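Local coordinates for protein probable phospholipase A2 homolog 2 (Oryza sativa, PDB 2WG9) that probably catalyses the calcium-dependent hydrolysis of the 2-acyl ester of membrane phospholipids, releasing a free fatty acid and a lysophospholipid, at residues Ser25-Tyr36 / Asn98-Ile109. Numbering follows the deposited sequence. Where two conformers were deposited one is given.
With OCA (octanoic acid (caprylic acid)), chain D.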
ATOM      1  N   SER A  25      -4.139   4.947  11.477  1.00 15.66           N
ATOM      2  CA  SER A  25      -4.234   3.538  11.851  1.00 16.09           C
ATOM      3  C   SER A  25      -5.694   3.188  12.118  1.00 16.53           C
ATOM      4  O   SER A  25      -6.109   3.006  13.270  1.00 16.49           O
ATOM      5  CB  SER A  25      -3.315   3.201  13.035  1.00 15.84           C
ATOM      6  OG  SER A  25      -3.444   4.135  14.092  1.00 16.10           O
ATOM      7  N   GLN A  26      -6.453   3.114  11.024  1.00 17.08           N
ATOM      8  CA  GLN A  26      -7.905   2.946  11.040  1.00 17.80           C
ATOM      9  C   GLN A  26      -8.303   1.692  10.269  1.00 17.54           C
ATOM     10  O   GLN A  26      -7.688   1.360   9.257  1.00 17.02           O
ATOM     11  CB  GLN A  26      -8.587   4.160  10.399  1.00 18.42           C
ATOM     12  CG  GLN A  26      -8.321   5.498  11.099  1.00 20.86           C
ATOM     13  CD  GLN A  26      -9.003   5.594  12.457  1.00 24.68           C
ATOM     14  OE1 GLN A  26     -10.132   5.117  12.640  1.00 27.77           O
ATOM     15  NE2 GLN A  26      -8.324   6.213  13.419  1.00 25.95           N
ATOM     16  N   PHE A  27      -9.339   1.007  10.756  1.00 17.47           N
ATOM     17  CA  PHE A  27      -9.840  -0.214  10.135  1.00 17.43           C
ATOM     18  C   PHE A  27      -8.700  -1.179   9.793  1.00 17.59           C
ATOM     19  O   PHE A  27      -8.622  -1.707   8.686  1.00 17.22           O
ATOM     20  CB  PHE A  27     -10.699   0.124   8.908  1.00 17.37           C
ATOM     21  CG  PHE A  27     -11.901   0.976   9.227  1.00 17.83           C
ATOM     22  CD1 PHE A  27     -11.893   2.344   8.955  1.00 18.14           C
ATOM     23  CD2 PHE A  27     -13.035   0.416   9.807  1.00 18.54           C
ATOM     24  CE1 PHE A  27     -13.001   3.136   9.250  1.00 19.19           C
ATOM     25  CE2 PHE A  27     -14.148   1.203  10.117  1.00 17.82           C
ATOM     26  CZ  PHE A  27     -14.134   2.558   9.840  1.00 18.77           C
ATOM     27  N   CYS A  28      -7.832  -1.398  10.780  1.00 18.01           N
ATOM     28  CA  CYS A  28      -6.590  -2.162  10.639  1.00 18.86           C
ATOM     29  C   CYS A  28      -6.734  -3.504   9.926  1.00 19.23           C
ATOM     30  O   CYS A  28      -5.804  -3.949   9.249  1.00 19.39           O
ATOM     31  CB  CYS A  28      -5.961  -2.377  12.018  1.00 18.76           C
ATOM     32  SG  CYS A  28      -5.629  -0.830  12.908  1.00 19.93           S
ATOM     33  N   THR A  29      -7.893  -4.144  10.075  1.00 19.66           N
ATOM     34  CA  THR A  29      -8.112  -5.482   9.528  1.00 20.09           C
ATOM     35  C   THR A  29      -9.237  -5.553   8.489  1.00 20.00           C
ATOM     36  O   THR A  29      -9.565  -6.640   8.006  1.00 20.45           O
ATOM     37  CB  THR A  29      -8.413  -6.509  10.648  1.00 20.24           C
ATOM     38  OG1 THR A  29      -9.610  -6.130  11.336  1.00 21.14           O
ATOM     39  CG2 THR A  29      -7.271  -6.581  11.629  1.00 20.92           C
ATOM     40  N   ILE A  30      -9.828  -4.407   8.152  1.00 19.78           N
ATOM     41  CA  ILE A  30     -10.883  -4.344   7.131  1.00 19.34           C
ATOM     42  C   ILE A  30     -10.320  -3.781   5.825  1.00 18.98           C
ATOM     43  O   ILE A  30     -10.149  -2.568   5.677  1.00 18.30           O
ATOM     44  CB  ILE A  30     -12.113  -3.527   7.612  1.00 19.77           C
ATOM     45  CG1 ILE A  30     -12.716  -4.167   8.872  1.00 20.47           C
ATOM     46  CG2 ILE A  30     -13.157  -3.406   6.495  1.00 19.48           C
ATOM     47  CD1 ILE A  30     -13.653  -3.258   9.666  1.00 22.72           C
ATOM     48  N   ALA A  31     -10.041  -4.686   4.886  1.00 18.52           N
ATOM     49  CA  ALA A  31      -9.306  -4.380   3.654  1.00 18.39           C
ATOM     50  C   ALA A  31      -9.825  -3.176   2.849  1.00 18.06           C
ATOM     51  O   ALA A  31      -9.028  -2.304   2.483  1.00 18.40           O
ATOM     52  CB  ALA A  31      -9.196  -5.636   2.764  1.00 18.53           C
ATOM     53  N   PRO A  32     -11.150  -3.112   2.574  1.00 17.61           N
ATOM     54  CA  PRO A  32     -11.641  -1.971   1.784  1.00 17.11           C
ATOM     55  C   PRO A  32     -11.567  -0.614   2.494  1.00 16.27           C
ATOM     56  O   PRO A  32     -11.606   0.415   1.827  1.00 16.62           O
ATOM     57  CB  PRO A  32     -13.110  -2.333   1.500  1.00 17.37           C
ATOM     58  CG  PRO A  32     -13.238  -3.793   1.826  1.00 17.65           C
ATOM     59  CD  PRO A  32     -12.249  -4.037   2.920  1.00 17.61           C
ATOM     60  N   LEU A  33     -11.460  -0.613   3.824  1.00 15.28           N
ATOM     61  CA  LEU A  33     -11.473   0.625   4.606  1.00 14.22           C
ATOM     62  C   LEU A  33     -10.136   0.948   5.294  1.00 13.87           C
ATOM     63  O   LEU A  33      -9.963   2.036   5.849  1.00 13.31           O
ATOM     64  CB  LEU A  33     -12.599   0.584   5.657  1.00 14.15           C
ATOM     65  CG  LEU A  33     -14.051   0.525   5.176  1.00 13.76           C
ATOM     66  CD1 LEU A  33     -14.992   0.523   6.367  1.00 13.83           C
ATOM     67  CD2 LEU A  33     -14.394   1.671   4.209  1.00 12.91           C
ATOM     68  N   LEU A  34      -9.208  -0.001   5.251  1.00 13.77           N
ATOM     69  CA  LEU A  34      -7.892   0.141   5.877  0.50 13.87           C
ATOM     70  C   LEU A  34      -7.238   1.481   5.517  1.00 13.72           C
ATOM     71  O   LEU A  34      -7.188   1.854   4.342  1.00 13.90           O
ATOM     72  CB  LEU A  34      -6.998  -1.027   5.438  0.50 14.00           C
ATOM     73  CG  LEU A  34      -5.712  -1.385   6.191  0.50 14.41           C
ATOM     74  CD1 LEU A  34      -5.453  -2.881   6.074  0.50 14.66           C
ATOM     75  CD2 LEU A  34      -4.516  -0.599   5.681  0.50 13.91           C
ATOM     76  N   ARG A  35      -6.754   2.194   6.534  1.00 13.27           N
ATOM     77  CA  ARG A  35      -5.895   3.361   6.339  1.00 13.08           C
ATOM     78  C   ARG A  35      -4.774   3.312   7.364  1.00 12.63           C
ATOM     79  O   ARG A  35      -5.013   3.422   8.567  1.00 12.64           O
ATOM     80  CB  ARG A  35      -6.672   4.677   6.443  1.00 13.02           C
ATOM     81  CG  ARG A  35      -7.568   4.920   5.260  1.00 13.15           C
ATOM     82  CD  ARG A  35      -8.207   6.272   5.312  1.00 13.37           C
ATOM     83  NE  ARG A  35      -8.991   6.509   4.107  1.00 14.18           N
ATOM     84  CZ  ARG A  35      -9.845   7.517   3.951  1.00 13.98           C
ATOM     85  NH1 ARG A  35     -10.034   8.396   4.928  1.00 12.49           N
ATOM     86  NH2 ARG A  35     -10.511   7.638   2.810  1.00 12.89           N
ATOM     87  N   TYR A  36      -3.551   3.142   6.869  1.00 12.26           N
ATOM     88  CA  TYR A  36      -2.384   2.894   7.706  1.00 11.88           C
ATOM     89  C   TYR A  36      -1.241   3.758   7.190  1.00 11.97           C
ATOM     90  O   TYR A  36      -0.938   3.747   5.988  1.00 11.35           O
ATOM     91  CB  TYR A  36      -2.030   1.401   7.627  1.00 11.97           C
ATOM     92  CG  TYR A  36      -0.810   0.949   8.382  1.00 11.52           C
ATOM     93  CD1 TYR A  36      -0.930   0.173   9.544  1.00 12.27           C
ATOM     94  CD2 TYR A  36       0.475   1.250   7.918  1.00 11.12           C
ATOM     95  CE1 TYR A  36       0.198  -0.267  10.231  1.00 11.41           C
ATOM     96  CE2 TYR A  36       1.603   0.823   8.600  1.00 11.10           C
ATOM     97  CZ  TYR A  36       1.462   0.064   9.750  1.00 11.81           C
ATOM     98  OH  TYR A  36       2.591  -0.358  10.417  1.00 12.37           O
ATOM     99  N   ASN A  98       0.433   4.254  16.610  1.00 18.62           N
ATOM    100  CA  ASN A  98      -0.069   3.230  15.689  1.00 18.76           C
ATOM    101  C   ASN A  98      -0.999   2.264  16.423  1.00 19.23           C
ATOM    102  O   ASN A  98      -0.550   1.444  17.222  1.00 18.89           O
ATOM    103  CB  ASN A  98       1.095   2.463  15.050  1.00 18.45           C
ATOM    104  CG  ASN A  98       0.655   1.549  13.919  1.00 17.82           C
ATOM    105  OD1 ASN A  98      -0.525   1.475  13.572  1.00 17.97           O
ATOM    106  ND2 ASN A  98       1.615   0.852  13.330  1.00 17.23           N
ATOM    107  N   LYS A  99      -2.296   2.378  16.147  1.00 19.93           N
ATOM    108  CA  LYS A  99      -3.301   1.516  16.779  1.00 20.38           C
ATOM    109  C   LYS A  99      -3.388   0.148  16.102  1.00 20.50           C
ATOM    110  O   LYS A  99      -4.075  -0.757  16.590  1.00 20.62           O
ATOM    111  CB  LYS A  99      -4.673   2.201  16.757  1.00 20.56           C
ATOM    112  CG  LYS A  99      -4.704   3.606  17.358  1.00 21.01           C
ATOM    113  CD  LYS A  99      -4.709   3.569  18.880  1.00 22.58           C
ATOM    114  CE  LYS A  99      -5.005   4.944  19.455  1.00 22.74           C
ATOM    115  NZ  LYS A  99      -3.920   5.930  19.169  1.00 24.12           N
ATOM    116  N   CYS A 100      -2.706   0.008  14.967  1.00 20.51           N
ATOM    117  CA  CYS A 100      -2.687  -1.244  14.228  1.00 20.53           C
ATOM    118  C   CYS A 100      -1.518  -2.110  14.671  1.00 20.93           C
ATOM    119  O   CYS A 100      -0.556  -1.625  15.271  1.00 21.14           O
ATOM    120  CB  CYS A 100      -2.596  -0.989  12.715  1.00 20.12           C
ATOM    121  SG  CYS A 100      -3.991  -0.098  11.966  1.00 20.15           S
ATOM    122  N   ASN A 101      -1.620  -3.400  14.377  1.00 21.13           N
ATOM    123  CA  ASN A 101      -0.508  -4.323  14.514  1.00 21.34           C
ATOM    124  C   ASN A 101       0.187  -4.458  13.166  1.00 20.86           C
ATOM    125  O   ASN A 101      -0.459  -4.789  12.165  1.00 21.03           O
ATOM    126  CB  ASN A 101      -1.034  -5.676  15.000  1.00 21.95           C
ATOM    127  CG  ASN A 101       0.064  -6.676  15.238  1.00 23.47           C
ATOM    128  OD1 ASN A 101       0.507  -7.367  14.316  1.00 25.29           O
ATOM    129  ND2 ASN A 101       0.512  -6.769  16.489  1.00 25.85           N
ATOM    130  N   VAL A 102       1.499  -4.205  13.134  1.00 20.30           N
ATOM    131  CA  VAL A 102       2.253  -4.190  11.879  1.00 19.72           C
ATOM    132  C   VAL A 102       2.094  -5.493  11.085  1.00 19.53           C
ATOM    133  O   VAL A 102       1.656  -5.470   9.933  1.00 18.77           O
ATOM    134  CB  VAL A 102       3.758  -3.866  12.093  1.00 19.86           C
ATOM    135  CG1 VAL A 102       4.501  -3.871  10.765  1.00 19.93           C
ATOM    136  CG2 VAL A 102       3.919  -2.523  12.783  1.00 19.82           C
ATOM    137  N   GLY A 103       2.432  -6.617  11.717  1.00 19.11           N
ATOM    138  CA  GLY A 103       2.382  -7.925  11.065  1.00 18.73           C
ATOM    139  C   GLY A 103       0.987  -8.301  10.608  1.00 18.18           C
ATOM    140  O   GLY A 103       0.809  -8.817   9.513  1.00 18.10           O
ATOM    141  N   GLN A 104       0.003  -8.039  11.461  1.00 18.35           N
ATOM    142  CA  GLN A 104      -1.400  -8.280  11.140  1.00 18.45           C
ATOM    143  C   GLN A 104      -1.871  -7.475   9.921  1.00 17.60           C
ATOM    144  O   GLN A 104      -2.454  -8.037   8.995  1.00 17.21           O
ATOM    145  CB  GLN A 104      -2.274  -7.967  12.348  1.00 18.97           C
ATOM    146  CG  GLN A 104      -3.726  -8.393  12.201  1.00 21.72           C
ATOM    147  CD  GLN A 104      -4.598  -7.962  13.372  1.00 25.51           C
ATOM    148  OE1 GLN A 104      -4.371  -6.915  13.994  1.00 26.90           O
ATOM    149  NE2 GLN A 104      -5.616  -8.765  13.669  1.00 27.59           N
ATOM    150  N   THR A 105      -1.622  -6.163   9.930  1.00 16.82           N
ATOM    151  CA  THR A 105      -2.027  -5.288   8.825  1.00 16.05           C
ATOM    152  C   THR A 105      -1.325  -5.689   7.531  1.00 15.42           C
ATOM    153  O   THR A 105      -1.945  -5.717   6.469  1.00 15.24           O
ATOM    154  CB  THR A 105      -1.770  -3.790   9.153  1.00 16.36           C
ATOM    155  OG1 THR A 105      -2.593  -3.402  10.259  1.00 16.86           O
ATOM    156  CG2 THR A 105      -2.106  -2.889   7.955  1.00 15.55           C
ATOM    157  N   ALA A 106      -0.039  -6.024   7.623  1.00 14.82           N
ATOM    158  CA  ALA A 106       0.712  -6.450   6.449  1.00 14.42           C
ATOM    159  C   ALA A 106       0.108  -7.714   5.832  1.00 14.41           C
ATOM    160  O   ALA A 106       0.067  -7.848   4.604  1.00 13.94           O
ATOM    161  CB  ALA A 106       2.173  -6.675   6.796  1.00 14.69           C
ATOM    162  N   SER A 107      -0.367  -8.626   6.686  1.00 14.44           N
ATOM    163  CA  SER A 107      -0.969  -9.869   6.211  0.50 14.45           C
ATOM    164  C   SER A 107      -2.292  -9.609   5.487  1.00 14.23           C
ATOM    165  O   SER A 107      -2.606 -10.275   4.493  1.00 13.97           O
ATOM    166  CB  SER A 107      -1.163 -10.858   7.362  0.50 14.57           C
ATOM    167  OG  SER A 107      -1.750 -12.056   6.886  0.50 14.84           O
ATOM    168  N   VAL A 108      -3.055  -8.630   5.976  1.00 14.10           N
ATOM    169  CA  VAL A 108      -4.311  -8.225   5.326  1.00 14.26           C
ATOM    170  C   VAL A 108      -4.030  -7.614   3.940  1.00 14.55           C
ATOM    171  O   VAL A 108      -4.681  -7.963   2.944  1.00 14.03           O
ATOM    172  CB  VAL A 108      -5.154  -7.274   6.230  1.00 14.78           C
ATOM    173  CG1 VAL A 108      -6.405  -6.767   5.502  1.00 14.46           C
ATOM    174  CG2 VAL A 108      -5.555  -7.985   7.538  1.00 13.84           C
ATOM    175  N   ILE A 109      -3.041  -6.725   3.869  1.00 14.66           N
ATOM    176  CA  ILE A 109      -2.627  -6.146   2.592  1.00 14.72           C
ATOM    177  C   ILE A 109      -2.122  -7.252   1.668  1.00 15.09           C
ATOM    178  O   ILE A 109      -2.505  -7.312   0.496  1.00 14.96           O
ATOM    179  CB  ILE A 109      -1.532  -5.053   2.780  1.00 14.95           C
ATOM    180  CG1 ILE A 109      -2.102  -3.881   3.595  1.00 14.55           C
ATOM    181  CG2 ILE A 109      -0.995  -4.580   1.418  1.00 14.12           C
ATOM    182  CD1 ILE A 109      -1.047  -2.973   4.245  1.00 14.59           C
TER
HETATM  183  C1  OCA D 301      -1.117   0.596  -0.997  1.00 20.47           C
HETATM  184  C2  OCA D 301      -1.325  -0.831  -0.484  1.00 21.46           C
HETATM  185  C3  OCA D 301      -2.140  -1.671  -1.466  1.00 22.54           C
HETATM  186  C4  OCA D 301      -3.625  -1.299  -1.470  1.00 24.03           C
HETATM  187  C5  OCA D 301      -4.311  -1.579  -0.123  1.00 25.04           C
HETATM  188  C6  OCA D 301      -4.825  -3.015  -0.044  1.00 25.49           C
HETATM  189  C7  OCA D 301      -6.060  -3.108   0.855  1.00 25.35           C
HETATM  190  C8  OCA D 301      -5.726  -3.836   2.161  1.00 25.15           C
HETATM  191  O1  OCA D 301      -1.938   1.461  -0.632  1.00 18.10           O
HETATM  192  O2  OCA D 301      -0.131   0.790  -1.736  1.00 21.80           O
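C28 and C100 pin the two-stranded antiparallel hairpin and loop of 25-36 to the turn that leads into helix 102-125, their CA atoms 5.4 Å apart. C28 SG and C100 SG are bonded at 2.0 Å with chi3 -82°, a covalent staple flanked by the S25-K99 hydrogen bond and by the packing of Y36. Here K99 N donates a nearly straight bond (168°) to S25 OG at 2.9 Å, while N98 OD1 closes an Asx turn onto C100 N. Y36 reaches toward 98-109 because its chi1 of 178° sets CG opposite the backbone N; C100 CB meets the ring edge 3.8 Å from Y36 CD1 and T105 CG2 approaches obliquely. The N98 amide stands steeply to this ring and gives Y36 OH only a weak bond; the firmer polar partners are D54 for the hydroxyl and T94 for ND2. N101 caps the helix, its OD1 taking Q104 N in the carbonyl plane. One turn beyond Q104, V108 CG1 packs against L34 CD1 (4.0 Å) and A31 CB. I109 CA lies 3.9 Å from octanoate C8, and at this end the contact contributes A31 and I109 to the acyl-chain pocket of the disulfide-rich secretory phospholipase A2 fold.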